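Lipoprotein (Mycoplasma mycoides subsp. capri, PDB 7ADK) is probably a cell-surface peptidase of the PA clan, with a chymotrypsin-like double-barrel fold. Local coordinates at residues I506-D511 against Y727-K732; S529-A534 against K739-G744. One frame throughout, in Å; residues are numbered along the deposited sequence.

Interaction 1. Residues I506-D511 against Y727-K732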
loop_
_atom_site.group_PDB
_atom_site.type_symbol
_atom_site.label_atom_id
_atom_site.label_comp_id
_atom_site.label_asym_id
_atom_site.label_seq_id
_atom_site.Cartn_x
_atom_site.Cartn_y
_atom_site.Cartn_z
ATOM N N ILE B 506 34.226 8.278 2.015
ATOM C CA ILE B 506 35.341 9.243 2.089
ATOM C C ILE B 506 35.463 9.981 3.424
ATOM O O ILE B 506 36.575 10.241 3.868
ATOM C CB ILE B 506 35.258 10.190 0.875
ATOM C CG1 ILE B 506 36.118 9.549 -0.202
ATOM C CG2 ILE B 506 35.648 11.624 1.138
ATOM C CD1 ILE B 506 36.305 10.370 -1.444
ATOM N N PHE B 507 34.355 10.295 4.087
ATOM C CA PHE B 507 34.330 10.938 5.397
ATOM C C PHE B 507 33.357 10.196 6.311
ATOM O O PHE B 507 32.307 9.784 5.844
ATOM C CB PHE B 507 33.982 12.423 5.211
ATOM C CG PHE B 507 33.902 13.264 6.470
ATOM C CD1 PHE B 507 34.965 13.278 7.387
ATOM C CD2 PHE B 507 32.754 14.025 6.751
ATOM C CE1 PHE B 507 34.870 14.014 8.579
ATOM C CE2 PHE B 507 32.669 14.775 7.932
ATOM C CZ PHE B 507 33.716 14.755 8.860
ATOM N N HIS B 508 33.694 10.002 7.588
ATOM C CA HIS B 508 32.904 9.205 8.550
ATOM C C HIS B 508 32.504 9.936 9.840
ATOM O O HIS B 508 31.907 9.309 10.712
ATOM C CB HIS B 508 33.632 7.885 8.846
ATOM C CG HIS B 508 33.145 6.691 8.103
ATOM N ND1 HIS B 508 31.947 6.062 8.293
ATOM C CD2 HIS B 508 33.843 5.965 7.199
ATOM C CE1 HIS B 508 31.924 4.970 7.534
ATOM N NE2 HIS B 508 33.069 4.897 6.858
ATOM N N ALA B 509 32.863 11.218 10.010
ATOM C CA ALA B 509 32.512 12.016 11.205
ATOM C C ALA B 509 32.822 11.333 12.557
ATOM O O ALA B 509 32.100 11.502 13.540
ATOM C CB ALA B 509 31.078 12.540 11.109
ATOM N N THR B 510 33.916 10.577 12.631
ATOM C CA THR B 510 34.407 9.942 13.857
ATOM C C THR B 510 35.412 10.839 14.561
ATOM O O THR B 510 36.342 11.365 13.956
ATOM C CB THR B 510 35.058 8.587 13.577
ATOM O OG1 THR B 510 35.967 8.665 12.501
ATOM C CG2 THR B 510 34.030 7.517 13.273
ATOM N N ASP B 511 35.241 11.006 15.866
ATOM C CA ASP B 511 36.211 11.620 16.774
ATOM C C ASP B 511 36.680 13.030 16.371
ATOM O O ASP B 511 37.795 13.470 16.633
ATOM C CB ASP B 511 37.327 10.625 17.072
ATOM C CG ASP B 511 37.859 10.705 18.496
ATOM O OD1 ASP B 511 37.186 11.235 19.394
ATOM O OD2 ASP B 511 38.976 10.229 18.732
ATOM N N TYR B 727 27.981 1.782 19.451
ATOM C CA TYR B 727 28.263 1.652 18.027
ATOM C C TYR B 727 29.725 1.321 17.699
ATOM O O TYR B 727 30.636 2.043 18.089
ATOM C CB TYR B 727 27.812 2.929 17.325
ATOM C CG TYR B 727 28.267 3.070 15.896
ATOM C CD1 TYR B 727 27.564 2.454 14.852
ATOM C CD2 TYR B 727 29.396 3.854 15.615
ATOM C CE1 TYR B 727 27.960 2.673 13.522
ATOM C CE2 TYR B 727 29.788 4.092 14.292
ATOM C CZ TYR B 727 29.059 3.509 13.241
ATOM O OH TYR B 727 29.428 3.754 11.964
ATOM N N SER B 728 29.945 0.260 16.921
ATOM C CA SER B 728 31.252 -0.141 16.389
ATOM C C SER B 728 31.397 0.194 14.913
ATOM O O SER B 728 30.526 -0.129 14.105
ATOM C CB SER B 728 31.476 -1.639 16.561
ATOM O OG SER B 728 31.466 -1.986 17.914
ATOM N N LEU B 729 32.537 0.761 14.532
ATOM C CA LEU B 729 32.931 0.932 13.145
ATOM C C LEU B 729 34.319 0.336 12.905
ATOM O O LEU B 729 35.276 0.604 13.628
ATOM C CB LEU B 729 32.822 2.415 12.777
ATOM C CG LEU B 729 33.187 2.760 11.331
ATOM C CD1 LEU B 729 32.251 2.101 10.330
ATOM C CD2 LEU B 729 33.119 4.260 11.147
ATOM N N LYS B 730 34.421 -0.486 11.868
ATOM C CA LYS B 730 35.669 -1.088 11.397
ATOM C C LYS B 730 36.478 -0.052 10.620
ATOM O O LYS B 730 36.014 0.481 9.622
ATOM C CB LYS B 730 35.330 -2.346 10.581
ATOM C CG LYS B 730 36.478 -3.325 10.395
ATOM C CD LYS B 730 36.005 -4.674 9.890
ATOM C CE LYS B 730 37.122 -5.708 9.833
ATOM N NZ LYS B 730 36.638 -7.064 9.564
ATOM N N ASP B 731 37.681 0.250 11.073
ATOM C CA ASP B 731 38.591 1.188 10.413
ATOM C C ASP B 731 39.420 0.496 9.317
ATOM O O ASP B 731 39.716 -0.688 9.407
ATOM C CB ASP B 731 39.463 1.869 11.465
ATOM C CG ASP B 731 40.340 2.992 10.915
ATOM O OD1 ASP B 731 41.379 3.286 11.541
ATOM O OD2 ASP B 731 39.988 3.605 9.883
ATOM N N LYS B 732 39.804 1.237 8.281
ATOM C CA LYS B 732 40.608 0.731 7.160
ATOM C C LYS B 732 42.101 0.603 7.531
ATOM O O LYS B 732 42.467 0.631 8.707
ATOM C CB LYS B 732 40.281 1.578 5.911
ATOM C CG LYS B 732 38.901 1.180 5.367
ATOM C CD LYS B 732 38.557 1.840 4.044
ATOM C CE LYS B 732 37.233 1.344 3.467
ATOM N NZ LYS B 732 37.290 -0.023 2.946
#
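Leu729 sets one of its methyl groups on a face of the His508 ring. The contact joins the loop that follows a strand of one beta-sheet to a strand of another in a PA-clan peptidase, in which a chymotrypsin-like pair of barrels is expected. His508 follows strand 503-507 of the antiparallel sheet, and Leu729 lies on strand 727-730 of the mixed sheet. The backbones stay well apart. The nearest CA atoms, those of Thr510 and Leu729, are 9.2 Å from each other, and side chains bridge the gap.

Leu729 CD2 makes a CH-pi contact with His508, 3.9 Å from the ring centroid. It lies 23° off the ring normal and is displaced toward the rim, so its nearest ring atom is His508 ND1, at 3.6 Å. The other methyl, Leu729 CD1, reaches only the His508 CE1 end of the ring, at 4.0 Å. The leucine points CG anti to its backbone N (chi1 -179°), which carries the forked end across to the loop. Thr510 meets the same methyl at about a right angle, through CG2 and not OG1.

Ala509, with positive phi, turns the chain between His508 and Thr510, and both of these direct CB toward strand 727-730. Before the turn, Ile506 and Phe507 both face Ile542 in a classic beta bulge. The Phe507 ring then lies under the turn, with Ala509 N 3.7 Å above the centre of one face.

The imidazole nitrogen ND1 has its own partner. His508 ND1 is hydrogen-bonded to Ser449 OG, which is also hydrogen-bonded to Tyr727 OH. Ser449 thus links the two segments indirectly and should limit rotation of the imidazole. On the Thr510 side, CG2 closes the contact 4.0 Å from Leu729 CD2.

Interaction 2. Residues S529-A534 against K739-G744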
loop_
_atom_site.group_PDB
_atom_site.type_symbol
_atom_site.label_atom_id
_atom_site.label_comp_id
_atom_site.label_asym_id
_atom_site.label_seq_id
_atom_site.Cartn_x
_atom_site.Cartn_y
_atom_site.Cartn_z
ATOM N N SER B 529 36.897 2.880 33.135
ATOM C CA SER B 529 37.420 1.521 33.301
ATOM C C SER B 529 36.799 0.544 32.292
ATOM O O SER B 529 37.531 -0.198 31.640
ATOM C CB SER B 529 37.204 1.043 34.738
ATOM O OG SER B 529 35.842 1.085 35.103
ATOM N N LYS B 530 35.471 0.561 32.098
ATOM C CA LYS B 530 34.767 -0.255 31.098
ATOM C C LYS B 530 34.888 0.308 29.678
ATOM O O LYS B 530 35.307 -0.403 28.771
ATOM C CB LYS B 530 33.303 -0.451 31.515
ATOM C CG LYS B 530 32.589 -1.411 30.557
ATOM C CD LYS B 530 31.157 -1.725 30.995
ATOM C CE LYS B 530 30.519 -2.647 29.956
ATOM N NZ LYS B 530 29.121 -2.993 30.279
ATOM N N TYR B 531 34.547 1.576 29.481
ATOM C CA TYR B 531 34.533 2.248 28.172
ATOM C C TYR B 531 35.895 2.833 27.765
ATOM O O TYR B 531 35.994 3.919 27.183
ATOM C CB TYR B 531 33.387 3.256 28.150
ATOM C CG TYR B 531 32.056 2.622 28.490
ATOM C CD1 TYR B 531 31.480 1.703 27.598
ATOM C CD2 TYR B 531 31.405 2.935 29.699
ATOM C CE1 TYR B 531 30.265 1.078 27.925
ATOM C CE2 TYR B 531 30.182 2.325 30.021
ATOM C CZ TYR B 531 29.611 1.393 29.129
ATOM O OH TYR B 531 28.434 0.796 29.437
ATOM N N ASN B 532 36.971 2.108 28.092
ATOM C CA ASN B 532 38.329 2.405 27.668
ATOM C C ASN B 532 38.453 2.349 26.135
ATOM O O ASN B 532 37.841 1.509 25.477
ATOM C CB ASN B 532 39.277 1.412 28.358
ATOM C CG ASN B 532 40.739 1.721 28.113
ATOM O OD1 ASN B 532 41.177 2.860 28.115
ATOM N ND2 ASN B 532 41.544 0.726 27.873
ATOM N N GLY B 533 39.232 3.252 25.551
ATOM C CA GLY B 533 39.484 3.339 24.110
ATOM C C GLY B 533 38.322 3.847 23.250
ATOM O O GLY B 533 38.577 4.437 22.204
ATOM N N ALA B 534 37.069 3.694 23.689
ATOM C CA ALA B 534 35.875 4.181 22.998
ATOM C C ALA B 534 35.914 5.696 22.752
ATOM O O ALA B 534 36.255 6.463 23.655
ATOM C CB ALA B 534 34.634 3.782 23.787
ATOM N N LYS B 739 34.897 1.404 19.039
ATOM C CA LYS B 739 33.580 1.742 19.603
ATOM C C LYS B 739 33.435 3.251 19.783
ATOM O O LYS B 739 34.415 3.911 20.115
ATOM C CB LYS B 739 33.358 1.020 20.942
ATOM C CG LYS B 739 33.451 -0.505 20.843
ATOM C CD LYS B 739 33.235 -1.180 22.199
ATOM C CE LYS B 739 33.651 -2.645 22.133
ATOM N NZ LYS B 739 33.421 -3.368 23.391
ATOM N N TYR B 740 32.243 3.808 19.604
ATOM C CA TYR B 740 31.996 5.244 19.719
ATOM C C TYR B 740 30.622 5.565 20.331
ATOM O O TYR B 740 29.621 4.970 19.960
ATOM C CB TYR B 740 32.097 5.897 18.336
ATOM C CG TYR B 740 33.342 5.667 17.497
ATOM C CD1 TYR B 740 34.350 6.644 17.432
ATOM C CD2 TYR B 740 33.464 4.512 16.708
ATOM C CE1 TYR B 740 35.464 6.468 16.594
ATOM C CE2 TYR B 740 34.578 4.332 15.872
ATOM C CZ TYR B 740 35.575 5.319 15.794
ATOM O OH TYR B 740 36.624 5.199 14.945
ATOM N N PHE B 741 30.560 6.524 21.249
ATOM C CA PHE B 741 29.301 7.107 21.728
ATOM C C PHE B 741 28.740 8.145 20.747
ATOM O O PHE B 741 29.484 8.907 20.138
ATOM C CB PHE B 741 29.507 7.793 23.073
ATOM C CG PHE B 741 29.866 6.860 24.198
ATOM C CD1 PHE B 741 28.874 6.065 24.782
ATOM C CD2 PHE B 741 31.195 6.765 24.640
ATOM C CE1 PHE B 741 29.198 5.191 25.828
ATOM C CE2 PHE B 741 31.515 5.898 25.687
ATOM C CZ PHE B 741 30.518 5.119 26.289
ATOM N N ASN B 742 27.418 8.265 20.667
ATOM C CA ASN B 742 26.753 9.332 19.923
ATOM C C ASN B 742 26.978 10.706 20.592
ATOM O O ASN B 742 26.790 10.881 21.795
ATOM C CB ASN B 742 25.257 9.014 19.804
ATOM C CG ASN B 742 24.867 8.236 18.567
ATOM O OD1 ASN B 742 24.349 8.792 17.615
ATOM N ND2 ASN B 742 25.037 6.942 18.538
ATOM N N TYR B 743 27.348 11.704 19.799
ATOM C CA TYR B 743 27.720 13.054 20.196
ATOM C C TYR B 743 27.266 14.124 19.185
ATOM O O TYR B 743 27.077 13.847 18.001
ATOM C CB TYR B 743 29.243 13.080 20.382
ATOM C CG TYR B 743 29.795 14.454 20.680
ATOM C CD1 TYR B 743 29.710 14.998 21.969
ATOM C CD2 TYR B 743 30.300 15.242 19.638
ATOM C CE1 TYR B 743 30.130 16.309 22.224
ATOM C CE2 TYR B 743 30.700 16.558 19.879
ATOM C CZ TYR B 743 30.636 17.088 21.178
ATOM O OH TYR B 743 31.125 18.323 21.415
ATOM N N GLY B 744 27.138 15.369 19.633
ATOM C CA GLY B 744 26.873 16.553 18.815
ATOM C C GLY B 744 25.517 17.205 19.072
ATOM O O GLY B 744 24.732 16.734 19.895
#
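Tyr531 and Phe741 both turn CG beside the backbone N and anti to the carbonyl carbon (chi1 -55° and -66°), and their rings meet as a T-shaped pair. Phe741 supplies the edge and Tyr531 the face. The centroids are 5.4 Å apart and the planes stand at 71°. Phe741 CZ leads, 3.7 Å from Tyr531 CG, so it meets the root of the tyrosine ring and not its hydroxyl end. Tyr531 CB lies in the plane of the Phe741 ring, at its edge. On the opposite face of Tyr531 lies Lys530 CG.

The loop 529-534 leads into strand 535-537, which pairs in parallel with strand 737-747 in the mixed sheet of this PA-clan fold. Gly533, at positive phi, turns the chain just before that pairing begins. Ala534 is then already close to the strand. Its CA is 3.2 Å from Lys739 O in a CA-H...O contact, and its CB is 4.2 Å from Phe741 CE2. The Lys739 chain is extended and leads away. Lys521 NZ, from earlier in the same loop, is hydrogen-bonded to the carbonyl oxygens of both Tyr531 and Ala534.

In the fold
The two interactions lie with their centres about 13 Å apart, on the same side of the chain's centre. Along the chain they cross: 506-511 and 529-534 come first, then 727-732 and 739-744. The later pair belongs to adjacent antiparallel strands of the mixed sheet, 727-730 and 737-747. Tyr727 O is 2.8 Å from Tyr740 N, a probable backbone hydrogen bond. Tyr740 also packs on Thr510 and Leu729 of interaction 1. Interaction 1 brings the loop after strand 503-507 of the antiparallel sheet against strand 727-730, while interaction 2 joins the loop before strand 535-537 to strand 737-747. Regions some 200 residues apart in sequence are thus brought together within the peptidase family region.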